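Local coordinates for protein type III effector HopA1 (Pseudomonas syringae pv. tomato str. DC3000, PDB 4RSX) that is a type III secreted effector, probably delivered into plant host cells to influence their signalling, though its biochemical activity is not known with certainty, at residues A[11-19]-A[216-227]; A[99-107]-A[130-141]. All blocks are in the same frame, centred on the assembly; numbering follows the deposited sequence.

Interaction 1 of 2, residues A[11-19]-A[216-227]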
loop_
_atom_site.group_PDB
_atom_site.type_symbol
_atom_site.label_atom_id
_atom_site.label_comp_id
_atom_site.label_asym_id
_atom_site.label_seq_id
_atom_site.Cartn_x
_atom_site.Cartn_y
_atom_site.Cartn_z
ATOM N N PHE A 11 -7.615 -6.382 -13.133
ATOM C CA PHE A 11 -6.551 -5.817 -13.955
ATOM C C PHE A 11 -7.016 -5.681 -15.404
ATOM O O PHE A 11 -6.812 -4.643 -16.042
ATOM C CB PHE A 11 -5.309 -6.710 -13.871
ATOM C CG PHE A 11 -4.149 -6.243 -14.723
ATOM C CD1 PHE A 11 -3.492 -5.056 -14.437
ATOM C CD2 PHE A 11 -3.717 -6.998 -15.802
ATOM C CE1 PHE A 11 -2.419 -4.620 -15.216
ATOM C CE2 PHE A 11 -2.642 -6.569 -16.591
ATOM C CZ PHE A 11 -1.996 -5.375 -16.292
ATOM N N HIS A 12 -7.649 -6.725 -15.924
ATOM C CA HIS A 12 -8.137 -6.684 -17.300
ATOM C C HIS A 12 -9.208 -5.601 -17.516
ATOM O O HIS A 12 -9.178 -4.879 -18.514
ATOM C CB HIS A 12 -8.652 -8.061 -17.738
ATOM C CG HIS A 12 -9.018 -8.127 -19.186
ATOM N ND1 HIS A 12 -8.138 -8.548 -20.161
ATOM C CD2 HIS A 12 -10.164 -7.799 -19.833
ATOM C CE1 HIS A 12 -8.731 -8.495 -21.341
ATOM N NE2 HIS A 12 -9.958 -8.043 -21.170
ATOM N N GLU A 13 -10.144 -5.481 -16.580
ATOM C CA GLU A 13 -11.145 -4.404 -16.641
ATOM C C GLU A 13 -10.511 -3.006 -16.733
ATOM O O GLU A 13 -10.882 -2.192 -17.591
ATOM C CB GLU A 13 -12.095 -4.467 -15.437
ATOM C CG GLU A 13 -13.100 -3.307 -15.406
ATOM C CD GLU A 13 -13.959 -3.245 -16.669
ATOM O OE1 GLU A 13 -14.242 -4.315 -17.249
ATOM O OE2 GLU A 13 -14.352 -2.130 -17.093
ATOM N N TRP A 14 -9.556 -2.748 -15.833
ATOM C CA TRP A 14 -8.773 -1.514 -15.811
ATOM C C TRP A 14 -8.199 -1.263 -17.207
ATOM O O TRP A 14 -8.324 -0.160 -17.766
ATOM C CB TRP A 14 -7.638 -1.681 -14.783
ATOM C CG TRP A 14 -6.679 -0.526 -14.642
ATOM C CD1 TRP A 14 -6.772 0.706 -15.227
ATOM C CD2 TRP A 14 -5.475 -0.499 -13.842
ATOM N NE1 TRP A 14 -5.707 1.491 -14.845
ATOM C CE2 TRP A 14 -4.901 0.778 -13.999
ATOM C CE3 TRP A 14 -4.840 -1.435 -13.012
ATOM C CZ2 TRP A 14 -3.707 1.150 -13.356
ATOM C CZ3 TRP A 14 -3.653 -1.068 -12.377
ATOM C CH2 TRP A 14 -3.099 0.217 -12.556
ATOM N N ALA A 15 -7.577 -2.310 -17.752
ATOM C CA ALA A 15 -6.928 -2.260 -19.051
ATOM C C ALA A 15 -7.926 -1.953 -20.175
ATOM O O ALA A 15 -7.589 -1.235 -21.119
ATOM C CB ALA A 15 -6.200 -3.568 -19.317
ATOM N N LYS A 16 -9.140 -2.493 -20.078
ATOM C CA LYS A 16 -10.171 -2.222 -21.093
ATOM C C LYS A 16 -10.622 -0.767 -21.052
ATOM O O LYS A 16 -10.830 -0.141 -22.095
ATOM C CB LYS A 16 -11.381 -3.143 -20.926
ATOM C CG LYS A 16 -11.074 -4.613 -21.107
ATOM C CD LYS A 16 -10.339 -4.881 -22.427
ATOM C CE LYS A 16 -11.283 -5.061 -23.615
ATOM N NZ LYS A 16 -10.606 -5.806 -24.740
ATOM N N GLN A 17 -10.750 -0.220 -19.848
ATOM C CA GLN A 17 -11.078 1.200 -19.714
ATOM C C GLN A 17 -9.960 2.079 -20.273
ATOM O O GLN A 17 -10.233 3.116 -20.873
ATOM C CB GLN A 17 -11.385 1.561 -18.257
ATOM C CG GLN A 17 -12.458 0.692 -17.627
ATOM C CD GLN A 17 -12.779 1.115 -16.205
ATOM O OE1 GLN A 17 -12.430 2.222 -15.778
ATOM N NE2 GLN A 17 -13.454 0.237 -15.462
ATOM N N ALA A 18 -8.704 1.668 -20.082
ATOM C CA ALA A 18 -7.588 2.408 -20.675
ATOM C C ALA A 18 -7.676 2.312 -22.187
ATOM O O ALA A 18 -7.428 3.285 -22.902
ATOM C CB ALA A 18 -6.219 1.864 -20.184
ATOM N N GLU A 19 -8.020 1.122 -22.667
ATOM C CA GLU A 19 -8.041 0.849 -24.097
ATOM C C GLU A 19 -9.147 1.640 -24.775
ATOM O O GLU A 19 -9.049 1.960 -25.952
ATOM C CB GLU A 19 -8.258 -0.636 -24.343
ATOM C CG GLU A 19 -8.239 -1.016 -25.805
ATOM C CD GLU A 19 -8.585 -2.465 -26.026
ATOM O OE1 GLU A 19 -9.405 -3.007 -25.248
ATOM O OE2 GLU A 19 -8.036 -3.067 -26.976
ATOM N N GLY A 216 0.327 1.051 -8.222
ATOM C CA GLY A 216 -0.506 1.641 -9.265
ATOM C C GLY A 216 0.242 2.057 -10.527
ATOM O O GLY A 216 -0.193 1.745 -11.649
ATOM N N MET A 217 1.361 2.756 -10.367
ATOM C CA MET A 217 2.081 3.251 -11.535
ATOM C C MET A 217 2.783 2.114 -12.264
ATOM O O MET A 217 2.862 2.118 -13.503
ATOM C CB MET A 217 3.068 4.377 -11.164
ATOM C CG MET A 217 3.740 5.062 -12.379
ATOM S SD MET A 217 2.588 5.757 -13.626
ATOM C CE MET A 217 2.119 7.291 -12.835
ATOM N N SER A 218 3.279 1.130 -11.512
ATOM C CA SER A 218 3.968 0.010 -12.147
ATOM C C SER A 218 3.012 -0.814 -13.008
ATOM O O SER A 218 3.351 -1.188 -14.138
ATOM C CB SER A 218 4.693 -0.880 -11.131
ATOM O OG SER A 218 3.793 -1.675 -10.389
ATOM N N ARG A 219 1.817 -1.091 -12.491
ATOM C CA ARG A 219 0.870 -1.884 -13.264
ATOM C C ARG A 219 0.265 -1.029 -14.376
ATOM O O ARG A 219 -0.095 -1.557 -15.426
ATOM C CB ARG A 219 -0.237 -2.480 -12.378
ATOM C CG ARG A 219 0.256 -3.290 -11.172
ATOM C CD ARG A 219 1.424 -4.173 -11.529
ATOM N NE ARG A 219 1.549 -5.315 -10.633
ATOM C CZ ARG A 219 2.430 -5.419 -9.640
ATOM N NH1 ARG A 219 2.448 -6.514 -8.895
ATOM N NH2 ARG A 219 3.288 -4.439 -9.388
ATOM N N ALA A 220 0.158 0.285 -14.148
ATOM C CA ALA A 220 -0.331 1.188 -15.194
ATOM C C ALA A 220 0.576 1.059 -16.409
ATOM O O ALA A 220 0.114 1.059 -17.566
ATOM C CB ALA A 220 -0.353 2.646 -14.699
ATOM N N GLU A 221 1.874 0.932 -16.141
ATOM C CA GLU A 221 2.865 0.941 -17.208
ATOM C C GLU A 221 2.917 -0.387 -17.962
ATOM O O GLU A 221 3.206 -0.417 -19.158
ATOM C CB GLU A 221 4.230 1.437 -16.682
ATOM C CG GLU A 221 4.188 2.967 -16.438
ATOM C CD GLU A 221 5.391 3.532 -15.686
ATOM O OE1 GLU A 221 5.590 4.773 -15.726
ATOM O OE2 GLU A 221 6.132 2.751 -15.047
ATOM N N VAL A 222 2.593 -1.480 -17.271
ATOM C CA VAL A 222 2.384 -2.761 -17.939
ATOM C C VAL A 222 1.271 -2.609 -19.000
ATOM O O VAL A 222 1.386 -3.114 -20.131
ATOM C CB VAL A 222 1.998 -3.865 -16.921
ATOM C CG1 VAL A 222 1.529 -5.125 -17.629
ATOM C CG2 VAL A 222 3.168 -4.182 -15.997
ATOM N N ILE A 223 0.200 -1.912 -18.626
ATOM C CA ILE A 223 -0.934 -1.714 -19.525
ATOM C C ILE A 223 -0.536 -0.875 -20.743
ATOM O O ILE A 223 -0.912 -1.202 -21.872
ATOM C CB ILE A 223 -2.121 -1.038 -18.799
ATOM C CG1 ILE A 223 -2.717 -1.983 -17.750
ATOM C CG2 ILE A 223 -3.205 -0.623 -19.798
ATOM C CD1 ILE A 223 -3.713 -1.303 -16.824
ATOM N N SER A 224 0.213 0.206 -20.514
ATOM C CA SER A 224 0.732 1.033 -21.608
ATOM C C SER A 224 1.485 0.186 -22.615
ATOM O O SER A 224 1.289 0.319 -23.827
ATOM C CB SER A 224 1.691 2.102 -21.084
ATOM O OG SER A 224 1.014 2.996 -20.236
ATOM N N ASP A 225 2.365 -0.669 -22.110
ATOM C CA ASP A 225 3.127 -1.552 -22.979
ATOM C C ASP A 225 2.208 -2.437 -23.813
ATOM O O ASP A 225 2.363 -2.520 -25.029
ATOM C CB ASP A 225 4.094 -2.419 -22.169
ATOM C CG ASP A 225 5.248 -1.621 -21.589
ATOM O OD1 ASP A 225 5.518 -0.497 -22.087
ATOM O OD2 ASP A 225 5.886 -2.127 -20.636
ATOM N N ALA A 226 1.251 -3.094 -23.161
ATOM C CA ALA A 226 0.308 -3.963 -23.869
ATOM C C ALA A 226 -0.388 -3.196 -24.998
ATOM O O ALA A 226 -0.527 -3.711 -26.102
ATOM C CB ALA A 226 -0.718 -4.550 -22.901
ATOM N N LEU A 227 -0.791 -1.958 -24.714
ATOM C CA LEU A 227 -1.445 -1.102 -25.712
ATOM C C LEU A 227 -0.532 -0.788 -26.900
ATOM O O LEU A 227 -1.004 -0.565 -28.014
ATOM C CB LEU A 227 -1.917 0.203 -25.066
ATOM C CG LEU A 227 -3.070 0.050 -24.083
ATOM C CD1 LEU A 227 -3.364 1.353 -23.342
ATOM C CD2 LEU A 227 -4.306 -0.458 -24.821
#

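Interaction 2 of 2, residues A[99-107]-A[130-141]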
loop_
_atom_site.group_PDB
_atom_site.type_symbol
_atom_site.label_atom_id
_atom_site.label_comp_id
_atom_site.label_asym_id
_atom_site.label_seq_id
_atom_site.Cartn_x
_atom_site.Cartn_y
_atom_site.Cartn_z
ATOM N N ILE A 99 6.658 3.846 9.893
ATOM C CA ILE A 99 6.900 3.203 11.165
ATOM C C ILE A 99 8.048 2.238 10.936
ATOM O O ILE A 99 7.919 1.301 10.147
ATOM C CB ILE A 99 5.677 2.386 11.556
ATOM C CG1 ILE A 99 4.427 3.273 11.523
ATOM C CG2 ILE A 99 5.882 1.723 12.914
ATOM C CD1 ILE A 99 3.109 2.477 11.540
ATOM N N ILE A 100 9.169 2.461 11.612
ATOM C CA ILE A 100 10.370 1.671 11.367
ATOM C C ILE A 100 10.907 1.057 12.655
ATOM O O ILE A 100 10.739 1.627 13.742
ATOM C CB ILE A 100 11.492 2.525 10.727
ATOM C CG1 ILE A 100 12.084 3.487 11.754
ATOM C CG2 ILE A 100 10.959 3.308 9.537
ATOM C CD1 ILE A 100 13.058 4.466 11.148
ATOM N N PRO A 101 11.556 -0.115 12.539
ATOM C CA PRO A 101 12.239 -0.662 13.718
ATOM C C PRO A 101 13.456 0.199 13.994
ATOM O O PRO A 101 14.030 0.761 13.040
ATOM C CB PRO A 101 12.686 -2.051 13.260
ATOM C CG PRO A 101 12.877 -1.895 11.740
ATOM C CD PRO A 101 11.772 -0.930 11.327
ATOM N N LYS A 102 13.820 0.307 15.271
ATOM C CA LYS A 102 15.003 1.042 15.715
ATOM C C LYS A 102 16.250 0.605 14.942
ATOM O O LYS A 102 17.043 1.433 14.480
ATOM C CB LYS A 102 15.183 0.811 17.223
ATOM C CG LYS A 102 16.390 1.480 17.869
ATOM C CD LYS A 102 16.402 1.162 19.369
ATOM C CE LYS A 102 17.737 1.503 20.029
ATOM N NZ LYS A 102 17.880 0.811 21.351
ATOM N N HIS A 103 16.417 -0.703 14.787
ATOM C CA HIS A 103 17.535 -1.213 14.009
ATOM C C HIS A 103 17.072 -1.581 12.608
ATOM O O HIS A 103 16.339 -2.548 12.415
ATOM C CB HIS A 103 18.188 -2.404 14.711
ATOM C CG HIS A 103 18.714 -2.075 16.072
ATOM N ND1 HIS A 103 19.760 -1.195 16.276
ATOM C CD2 HIS A 103 18.330 -2.491 17.305
ATOM C CE1 HIS A 103 20.000 -1.092 17.571
ATOM N NE2 HIS A 103 19.149 -1.867 18.217
ATOM N N GLU A 104 17.518 -0.790 11.639
ATOM C CA GLU A 104 17.145 -0.946 10.235
ATOM C C GLU A 104 17.271 -2.383 9.720
ATOM O O GLU A 104 18.247 -3.067 10.011
ATOM C CB GLU A 104 17.990 -0.004 9.363
ATOM C CG GLU A 104 17.706 -0.112 7.872
ATOM C CD GLU A 104 18.406 0.955 7.066
ATOM O OE1 GLU A 104 17.729 1.921 6.657
ATOM O OE2 GLU A 104 19.628 0.831 6.839
ATOM N N ARG A 105 16.275 -2.823 8.954
ATOM C CA ARG A 105 16.299 -4.139 8.323
ATOM C C ARG A 105 16.490 -3.980 6.814
ATOM O O ARG A 105 15.786 -3.197 6.186
ATOM C CB ARG A 105 15.002 -4.887 8.646
ATOM C CG ARG A 105 14.770 -5.026 10.152
ATOM C CD ARG A 105 13.389 -5.546 10.496
ATOM N NE ARG A 105 13.206 -5.636 11.948
ATOM C CZ ARG A 105 12.033 -5.553 12.571
ATOM N NH1 ARG A 105 10.912 -5.390 11.865
ATOM N NH2 ARG A 105 11.984 -5.640 13.902
ATOM N N ARG A 106 17.455 -4.701 6.242
ATOM C CA ARG A 106 17.715 -4.639 4.794
ATOM C C ARG A 106 16.471 -5.075 4.017
ATOM O O ARG A 106 15.775 -6.018 4.426
ATOM C CB ARG A 106 18.928 -5.520 4.418
ATOM C CG ARG A 106 19.248 -5.601 2.915
ATOM C CD ARG A 106 20.231 -6.744 2.582
ATOM N NE ARG A 106 20.141 -7.183 1.177
ATOM C CZ ARG A 106 19.601 -8.337 0.762
ATOM N NH1 ARG A 106 19.096 -9.208 1.634
ATOM N NH2 ARG A 106 19.571 -8.634 -0.537
ATOM N N GLU A 107 16.176 -4.378 2.919
ATOM C CA GLU A 107 15.042 -4.737 2.052
ATOM C C GLU A 107 15.479 -5.696 0.950
ATOM O O GLU A 107 16.505 -5.461 0.301
ATOM C CB GLU A 107 14.450 -3.491 1.380
ATOM C CG GLU A 107 13.807 -2.466 2.320
ATOM C CD GLU A 107 13.320 -1.221 1.562
ATOM O OE1 GLU A 107 13.388 -1.227 0.312
ATOM O OE2 GLU A 107 12.869 -0.239 2.199
ATOM N N MET A 130 0.191 -2.174 14.000
ATOM C CA MET A 130 1.273 -2.241 13.015
ATOM C C MET A 130 2.629 -2.087 13.696
ATOM O O MET A 130 3.565 -2.828 13.396
ATOM C CB MET A 130 1.092 -1.176 11.924
ATOM C CG MET A 130 -0.044 -1.496 10.958
ATOM S SD MET A 130 -0.427 -0.111 9.860
ATOM C CE MET A 130 1.062 -0.119 8.856
ATOM N N ALA A 131 2.727 -1.135 14.621
ATOM C CA ALA A 131 3.972 -0.921 15.360
ATOM C C ALA A 131 4.376 -2.164 16.171
ATOM O O ALA A 131 5.548 -2.574 16.175
ATOM C CB ALA A 131 3.856 0.299 16.265
ATOM N N THR A 132 3.409 -2.767 16.851
ATOM C CA THR A 132 3.688 -3.976 17.619
ATOM C C THR A 132 4.194 -5.079 16.677
ATOM O O THR A 132 5.226 -5.712 16.930
ATOM C CB THR A 132 2.437 -4.453 18.367
ATOM O OG1 THR A 132 1.957 -3.392 19.198
ATOM C CG2 THR A 132 2.742 -5.678 19.232
ATOM N N LEU A 133 3.477 -5.282 15.580
ATOM C CA LEU A 133 3.797 -6.345 14.635
ATOM C C LEU A 133 5.189 -6.108 14.040
ATOM O O LEU A 133 5.995 -7.041 13.937
ATOM C CB LEU A 133 2.720 -6.424 13.548
ATOM C CG LEU A 133 2.639 -7.722 12.734
ATOM C CD1 LEU A 133 2.456 -8.927 13.658
ATOM C CD2 LEU A 133 1.515 -7.674 11.683
ATOM N N ILE A 134 5.481 -4.862 13.677
ATOM C CA ILE A 134 6.808 -4.534 13.158
ATOM C C ILE A 134 7.888 -4.788 14.209
ATOM O O ILE A 134 8.978 -5.270 13.884
ATOM C CB ILE A 134 6.867 -3.085 12.643
ATOM C CG1 ILE A 134 5.987 -2.958 11.389
ATOM C CG2 ILE A 134 8.311 -2.655 12.342
ATOM C CD1 ILE A 134 5.557 -1.542 11.073
ATOM N N GLY A 135 7.592 -4.481 15.472
ATOM C CA GLY A 135 8.544 -4.764 16.535
ATOM C C GLY A 135 8.931 -6.238 16.610
ATOM O O GLY A 135 10.110 -6.564 16.821
ATOM N N LYS A 136 7.942 -7.118 16.428
ATOM C CA LYS A 136 8.091 -8.557 16.646
ATOM C C LYS A 136 8.584 -9.319 15.423
ATOM O O LYS A 136 9.252 -10.344 15.561
ATOM C CB LYS A 136 6.741 -9.178 17.057
ATOM C CG LYS A 136 6.236 -8.842 18.471
ATOM C CD LYS A 136 4.976 -9.663 18.775
ATOM C CE LYS A 136 4.128 -9.048 19.895
ATOM N NZ LYS A 136 4.913 -8.757 21.129
ATOM N N GLU A 137 8.241 -8.834 14.233
ATOM C CA GLU A 137 8.421 -9.622 13.016
ATOM C C GLU A 137 9.487 -9.025 12.111
ATOM O O GLU A 137 9.220 -8.064 11.379
ATOM C CB GLU A 137 7.093 -9.704 12.251
ATOM C CG GLU A 137 5.938 -10.300 13.050
ATOM C CD GLU A 137 5.983 -11.825 13.106
ATOM O OE1 GLU A 137 6.729 -12.438 12.300
ATOM O OE2 GLU A 137 5.255 -12.413 13.948
ATOM N N SER A 138 10.681 -9.603 12.134
ATOM C CA SER A 138 11.793 -9.077 11.357
ATOM C C SER A 138 11.614 -9.217 9.845
ATOM O O SER A 138 12.377 -8.618 9.081
ATOM C CB SER A 138 13.116 -9.739 11.780
ATOM O OG SER A 138 13.296 -9.666 13.182
ATOM N N ALA A 139 10.639 -10.011 9.401
ATOM C CA ALA A 139 10.339 -10.053 7.965
ATOM C C ALA A 139 9.797 -8.703 7.479
ATOM O O ALA A 139 9.925 -8.361 6.304
ATOM C CB ALA A 139 9.377 -11.189 7.616
ATOM N N ILE A 140 9.198 -7.927 8.381
ATOM C CA ILE A 140 8.680 -6.614 7.999
ATOM C C ILE A 140 9.773 -5.547 8.129
ATOM O O ILE A 140 10.282 -5.299 9.223
ATOM C CB ILE A 140 7.475 -6.214 8.861
ATOM C CG1 ILE A 140 6.431 -7.333 8.860
ATOM C CG2 ILE A 140 6.839 -4.947 8.337
ATOM C CD1 ILE A 140 5.219 -7.012 9.710
ATOM N N THR A 141 10.124 -4.905 7.018
ATOM C CA THR A 141 11.160 -3.892 7.062
ATOM C C THR A 141 10.634 -2.556 7.576
ATOM O O THR A 141 11.373 -1.826 8.248
ATOM C CB THR A 141 11.822 -3.679 5.698
ATOM O OG1 THR A 141 10.852 -3.196 4.766
ATOM C CG2 THR A 141 12.414 -4.981 5.186
HETATM O O HOH W 1 13.935 -1.061 8.320
HETATM O O HOH W 2 14.565 -7.422 14.803
#

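Interaction 1 of 2, residues A[11-19]-A[216-227]
A helix-helix packing of the knobs-into-holes kind joins residues 11-19, on the N-terminal helix 2-19, to residues 216-227 on helix 215-228. Ile223 is the knob, entering the hole formed by Phe11, Trp14, Ala15 and Ala18. The axes pass 10.3 Å apart and cross at -57°, and no hydrogen bond links the two segments, so fit of apolar shapes carries the contact. The branched Ile223 fills its hole in three directions. Its CG1 meets the Phe11 ring at CE1, 3.7 Å away, CG2 rests on the methyl of Ala18, and CD1 covers a face of the Trp14 indole. With only a CB on each, Ala15 and Ala18 let the backbones come close: the CA atoms of Ala15 and Ile223 are 6.0 Å apart. Both rings are swung out by a first torsion that places CG anti to the backbone N (chi1 178° in each), and they meet the partner helix differently. Phe11 turns its edge to Arg219 O and touches Val222 CG1 with CZ at 3.8 Å. The six-membered ring of Trp14 points its CH2 edge at Gly216 O and also touches Arg219 CB and Ala220, while the indole NE1 hydrogen-bonds to Ile29 O of helix 26-35. The Arg219 side chain touches Trp14 through CB; bent at chi2, it carries its guanidinium away to Pro252 O, Glu206 O and Ser218 OG. Toward the C-terminal ends, Leu227 CD2 packs 4.0 Å from Glu19 CB, where the chain becomes partly exposed. Ile223 CD1 makes a CH-pi contact 3.6 Å from the centroid of the Trp14 five-membered ring, 12° off its normal.

Interaction 2 of 2, residues A[99-107]-A[130-141]
Arg105 reaches from the loop after strand 96-101 to the C-terminal end of helix 123-136, where backbone carbonyls hold its guanidinium edge-on. Arg105 NH1 donates to Ile140 O at 2.7 Å and to Ile134 O at 2.8 Å, and Arg105 NH2 adds a second bond to Ile134 O at 3.0 Å. The extended chain from CG to NE (chi3 -179°) gives the reach. The three in-plane bonds set the group's rotation; Pro101 CB over one face and Ser138 CA, nearer the rim, over the other sandwich it. Ile134 O lies in the helix's last turn, whose partial negative charge probably favours the guanidinium. The tight apolar part lies behind it: Ile99 CG2 packs 3.8 Å from Ile134 CD1, with Met130 and Ala131 alongside, and Pro101 CD touches Ile134 CG2, the side chains crossing at about a right angle. The outer side is looser and wetter. One water joins Arg105 N to Thr141 O, another links NH2 with Ser138 OG, and exposed Glu107 merely brushes Thr141, whose OG1 bonds to Gln111. A type I turn, Glu137 to Ile140, leads back into the antiparallel sheet, where segment 130-136 runs 24° from strand 99-101: a helix-on-sheet layer of a mixed alpha and beta fold.

In the fold
The two contacts lie on opposite sides of the chain's centre, their own centres about 33 Å apart, and they share no helix or strand. Interaction 1 is buried and purely helical, bringing the N-terminal helix onto a helix near the C-terminus across almost 200 residues of sequence. Interaction 2, partly buried, spans far less sequence and joins strand 96-101 and its following loop to helix 123-136 and the adjacent strand 140-146. Their chemistry follows: hydrocarbon and aromatic surfaces interlock in the first, whereas the second couples an apolar patch under the sheet-facing helix to a guanidinium bonded to main-chain oxygens and a water. Arginine serves both, as aliphatic packing in one and as donor in the other.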